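Local coordinates for uncharacterized protein (Pseudomonas aeruginosa, PDB 4O5P), which is a phospholipase effector of the type VI secretion system, probably hydrolysing membrane phospholipids with an alpha/beta-hydrolase-type catalytic domain, at residues 5-17 against 365-377. Residues are numbered along the deposited sequence; the frame is centred on the assembly and turned at random.
Sequences NFGFHIAPTHPVA and CYRKWTVEYAYPG
Gly7 to Ile10 pair in parallel with Val371 to Ala374, a worked example of how a sheet of the alpha/beta-hydrolase kind can gain a strand from the far N-terminus. Five backbone hydrogen bonds alternate between the strands, from Gly7 N to Thr370 O through Ala11 N to Ala374 O; the middle one, His9 N to Glu372 O, measures 2.9 Å. Strand 331-336 pairs with the other edge of 370-375.

On the face bearing Phe8 and Ile10, Phe8 and Tyr366 run alongside each other, with Tyr366 CE1 3.5 Å from Phe8 CB. With Phe8 CG anti to its backbone nitrogen (chi1 174°), the ring runs beside Glu372 and sets CZ 3.7 Å from Ala374 CB. One face of the Tyr366 ring covers the Gly7 backbone, and its OH donates to Glu372 OE1 (2.7 Å), on the anti side of the carboxylate but 32° out of its plane. Ser348 also bonds OE1, while His333 and the Ile349 amide hold OE2, so the buried carboxylate is fixed at both oxygens.

On the other face, Val371 CG2 meets the edge of the His9 imidazole, whose NE2 donates to Phe6 O from above the carbonyl plane. Pro12 CD makes an off-centre CH-pi contact with the Tyr373 ring. Tyr375 OH bonds His409 and shares a water with Pro12 O; past the end of strand 7-10, Ala11 CB sits over the Tyr375 ring, 3.6 Å from its centroid.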
# COMPACT_ATOMS: atom_id res chain seq x y z
N ASN A 5 1.25 24.59 0.18
CA ASN A 5 1.27 24.54 -1.28
C ASN A 5 0.49 23.35 -1.86
O ASN A 5 -0.02 22.51 -1.10
CB ASN A 5 2.72 24.55 -1.79
CG ASN A 5 3.30 23.16 -1.92
OD1 ASN A 5 2.95 22.25 -1.17
ND2 ASN A 5 4.22 23.00 -2.86
N PHE A 6 0.40 23.26 -3.18
CA PHE A 6 -0.37 22.17 -3.77
C PHE A 6 0.06 21.82 -5.18
O PHE A 6 0.91 22.50 -5.78
CB PHE A 6 -1.88 22.48 -3.73
CG PHE A 6 -2.38 23.33 -4.87
CD1 PHE A 6 -1.88 24.63 -5.05
CD2 PHE A 6 -3.36 22.86 -5.72
CE1 PHE A 6 -2.35 25.42 -6.09
CE2 PHE A 6 -3.84 23.65 -6.77
CZ PHE A 6 -3.33 24.94 -6.95
N GLY A 7 -0.52 20.75 -5.71
CA GLY A 7 -0.32 20.36 -7.09
C GLY A 7 0.68 19.23 -7.22
O GLY A 7 1.14 18.68 -6.23
N PHE A 8 1.04 18.90 -8.46
CA PHE A 8 2.00 17.84 -8.71
C PHE A 8 3.36 18.39 -9.14
O PHE A 8 3.42 19.29 -9.99
CB PHE A 8 1.45 16.90 -9.77
CG PHE A 8 2.43 15.86 -10.22
CD1 PHE A 8 2.64 14.72 -9.46
CD2 PHE A 8 3.13 16.01 -11.41
CE1 PHE A 8 3.53 13.74 -9.90
CE2 PHE A 8 4.03 15.04 -11.83
CZ PHE A 8 4.23 13.91 -11.07
N HIS A 9 4.44 17.88 -8.54
CA HIS A 9 5.79 18.34 -8.89
C HIS A 9 6.78 17.19 -8.90
O HIS A 9 6.49 16.10 -8.38
CB HIS A 9 6.28 19.40 -7.91
CG HIS A 9 5.35 20.55 -7.74
ND1 HIS A 9 5.40 21.67 -8.54
CD2 HIS A 9 4.33 20.75 -6.87
CE1 HIS A 9 4.45 22.51 -8.17
NE2 HIS A 9 3.79 21.98 -7.15
N ILE A 10 7.94 17.42 -9.52
CA ILE A 10 9.08 16.53 -9.36
C ILE A 10 9.54 16.71 -7.92
O ILE A 10 9.36 17.79 -7.35
CB ILE A 10 10.23 16.93 -10.33
CG1 ILE A 10 9.80 16.77 -11.77
CG2 ILE A 10 11.46 16.05 -10.13
CD1 ILE A 10 9.35 15.34 -12.10
N ALA A 11 10.13 15.66 -7.33
CA ALA A 11 10.79 15.79 -6.03
C ALA A 11 11.66 17.04 -5.97
O ALA A 11 12.28 17.40 -6.97
CB ALA A 11 11.65 14.57 -5.77
N PRO A 12 11.69 17.71 -4.81
CA PRO A 12 12.61 18.84 -4.67
C PRO A 12 14.04 18.34 -4.61
O PRO A 12 14.26 17.15 -4.34
CB PRO A 12 12.20 19.47 -3.34
CG PRO A 12 11.56 18.35 -2.56
CD PRO A 12 10.86 17.50 -3.61
N THR A 13 15.00 19.22 -4.86
CA THR A 13 16.41 18.87 -4.77
C THR A 13 16.68 18.53 -3.31
O THR A 13 15.98 19.03 -2.43
CB THR A 13 17.29 20.05 -5.21
OG1 THR A 13 18.66 19.64 -5.27
CG2 THR A 13 17.14 21.22 -4.23
N HIS A 14 17.64 17.65 -3.04
CA HIS A 14 17.91 17.30 -1.65
C HIS A 14 19.06 18.15 -1.13
O HIS A 14 20.15 18.09 -1.69
CB HIS A 14 18.28 15.83 -1.50
CG HIS A 14 18.67 15.47 -0.10
ND1 HIS A 14 17.75 15.30 0.91
CD2 HIS A 14 19.89 15.29 0.47
CE1 HIS A 14 18.38 15.01 2.04
NE2 HIS A 14 19.68 15.00 1.80
N PRO A 15 18.82 18.92 -0.05
CA PRO A 15 19.82 19.89 0.39
C PRO A 15 21.04 19.19 0.95
O PRO A 15 20.89 18.21 1.69
CB PRO A 15 19.10 20.65 1.50
CG PRO A 15 18.08 19.70 2.01
CD PRO A 15 17.62 18.92 0.81
N VAL A 16 22.22 19.70 0.59
CA VAL A 16 23.50 19.14 1.03
C VAL A 16 23.51 18.65 2.48
O VAL A 16 23.68 17.45 2.74
CB VAL A 16 24.64 20.17 0.79
N ALA A 17 23.28 19.57 3.42
CA ALA A 17 23.29 19.24 4.85
C ALA A 17 22.09 18.39 5.34
O ALA A 17 22.04 18.00 6.51
CB ALA A 17 23.41 20.51 5.68
N CYS A 365 -7.51 17.44 -10.76
CA CYS A 365 -6.55 18.34 -10.14
C CYS A 365 -6.36 17.97 -8.67
O CYS A 365 -6.85 16.95 -8.19
CB CYS A 365 -7.04 19.79 -10.23
SG CYS A 365 -8.61 20.07 -9.33
N TYR A 366 -5.66 18.83 -7.95
CA TYR A 366 -5.31 18.55 -6.57
C TYR A 366 -6.02 19.50 -5.64
O TYR A 366 -6.02 20.71 -5.85
CB TYR A 366 -3.79 18.64 -6.38
CG TYR A 366 -3.04 17.62 -7.20
CD1 TYR A 366 -2.72 17.87 -8.52
CD2 TYR A 366 -2.70 16.37 -6.66
CE1 TYR A 366 -2.04 16.92 -9.29
CE2 TYR A 366 -2.03 15.42 -7.41
CZ TYR A 366 -1.70 15.70 -8.72
OH TYR A 366 -1.04 14.74 -9.46
N ARG A 367 -6.64 18.92 -4.63
CA ARG A 367 -7.27 19.66 -3.54
C ARG A 367 -6.31 20.60 -2.80
O ARG A 367 -5.14 20.27 -2.61
CB ARG A 367 -7.83 18.63 -2.56
CG ARG A 367 -8.72 19.21 -1.54
CD ARG A 367 -7.98 19.32 -0.22
NE ARG A 367 -8.77 18.72 0.82
CZ ARG A 367 -8.67 19.04 2.10
NH1 ARG A 367 -7.80 19.97 2.50
NH2 ARG A 367 -9.44 18.42 2.96
N LYS A 368 -6.80 21.76 -2.34
CA LYS A 368 -5.98 22.72 -1.59
C LYS A 368 -5.17 22.02 -0.49
O LYS A 368 -5.61 21.04 0.09
CB LYS A 368 -6.84 23.83 -0.96
CG LYS A 368 -7.90 23.34 0.03
CD LYS A 368 -8.70 24.51 0.63
CE LYS A 368 -9.79 24.02 1.57
NZ LYS A 368 -10.66 25.12 2.09
N TRP A 369 -3.96 22.51 -0.23
CA TRP A 369 -3.14 22.01 0.88
C TRP A 369 -2.70 20.56 0.71
O TRP A 369 -2.26 19.94 1.68
CB TRP A 369 -3.89 22.13 2.22
CG TRP A 369 -4.56 23.45 2.47
CD1 TRP A 369 -4.21 24.67 1.96
CD2 TRP A 369 -5.72 23.68 3.29
NE1 TRP A 369 -5.07 25.64 2.42
CE2 TRP A 369 -6.00 25.06 3.24
CE3 TRP A 369 -6.54 22.84 4.06
CZ2 TRP A 369 -7.09 25.62 3.93
CZ3 TRP A 369 -7.60 23.41 4.74
CH2 TRP A 369 -7.86 24.78 4.67
N THR A 370 -2.82 20.02 -0.51
CA THR A 370 -2.32 18.67 -0.79
C THR A 370 -1.35 18.69 -1.98
O THR A 370 -1.60 19.39 -2.97
CB THR A 370 -3.47 17.67 -1.02
OG1 THR A 370 -4.14 17.95 -2.25
CG2 THR A 370 -4.47 17.75 0.13
N VAL A 371 -0.27 17.93 -1.90
CA VAL A 371 0.79 18.02 -2.91
C VAL A 371 1.32 16.61 -3.19
O VAL A 371 1.31 15.76 -2.31
CB VAL A 371 1.91 19.02 -2.45
CG1 VAL A 371 2.52 18.59 -1.13
CG2 VAL A 371 2.98 19.19 -3.51
N GLU A 372 1.72 16.36 -4.44
CA GLU A 372 2.15 15.03 -4.89
C GLU A 372 3.52 15.19 -5.57
O GLU A 372 3.66 15.95 -6.53
CB GLU A 372 1.09 14.43 -5.84
CG GLU A 372 1.35 13.01 -6.40
CD GLU A 372 0.07 12.33 -6.87
OE1 GLU A 372 -0.38 12.59 -8.01
OE2 GLU A 372 -0.51 11.54 -6.11
N TYR A 373 4.53 14.49 -5.06
CA TYR A 373 5.89 14.60 -5.60
C TYR A 373 6.33 13.31 -6.28
O TYR A 373 6.15 12.22 -5.72
CB TYR A 373 6.88 14.92 -4.48
CG TYR A 373 6.82 16.34 -3.98
CD1 TYR A 373 7.37 17.38 -4.73
CD2 TYR A 373 6.22 16.64 -2.76
CE1 TYR A 373 7.32 18.70 -4.26
CE2 TYR A 373 6.18 17.94 -2.30
CZ TYR A 373 6.72 18.96 -3.05
OH TYR A 373 6.66 20.25 -2.57
N ALA A 374 6.90 13.45 -7.48
CA ALA A 374 7.44 12.31 -8.21
C ALA A 374 8.87 12.01 -7.73
O ALA A 374 9.70 12.92 -7.68
CB ALA A 374 7.45 12.58 -9.70
N TYR A 375 9.13 10.74 -7.41
CA TYR A 375 10.42 10.25 -6.88
C TYR A 375 10.97 9.08 -7.71
O TYR A 375 10.21 8.29 -8.27
CB TYR A 375 10.28 9.80 -5.41
CG TYR A 375 10.59 10.90 -4.41
CD1 TYR A 375 9.67 11.92 -4.15
CD2 TYR A 375 11.80 10.93 -3.73
CE1 TYR A 375 9.96 12.94 -3.23
CE2 TYR A 375 12.10 11.95 -2.85
CZ TYR A 375 11.18 12.95 -2.60
OH TYR A 375 11.49 13.95 -1.71
N PRO A 376 12.30 8.94 -7.77
CA PRO A 376 12.93 7.87 -8.54
C PRO A 376 12.90 6.57 -7.75
O PRO A 376 12.78 6.61 -6.52
CB PRO A 376 14.38 8.35 -8.68
CG PRO A 376 14.61 9.08 -7.41
CD PRO A 376 13.31 9.81 -7.13
N GLY A 377 13.01 5.44 -8.45
CA GLY A 377 13.01 4.13 -7.82
C GLY A 377 11.69 3.41 -7.93
O GLY A 377 10.70 3.94 -8.44
O HOH W 1 5.87 20.82 -0.37
O HOH W 2 13.93 15.74 -1.68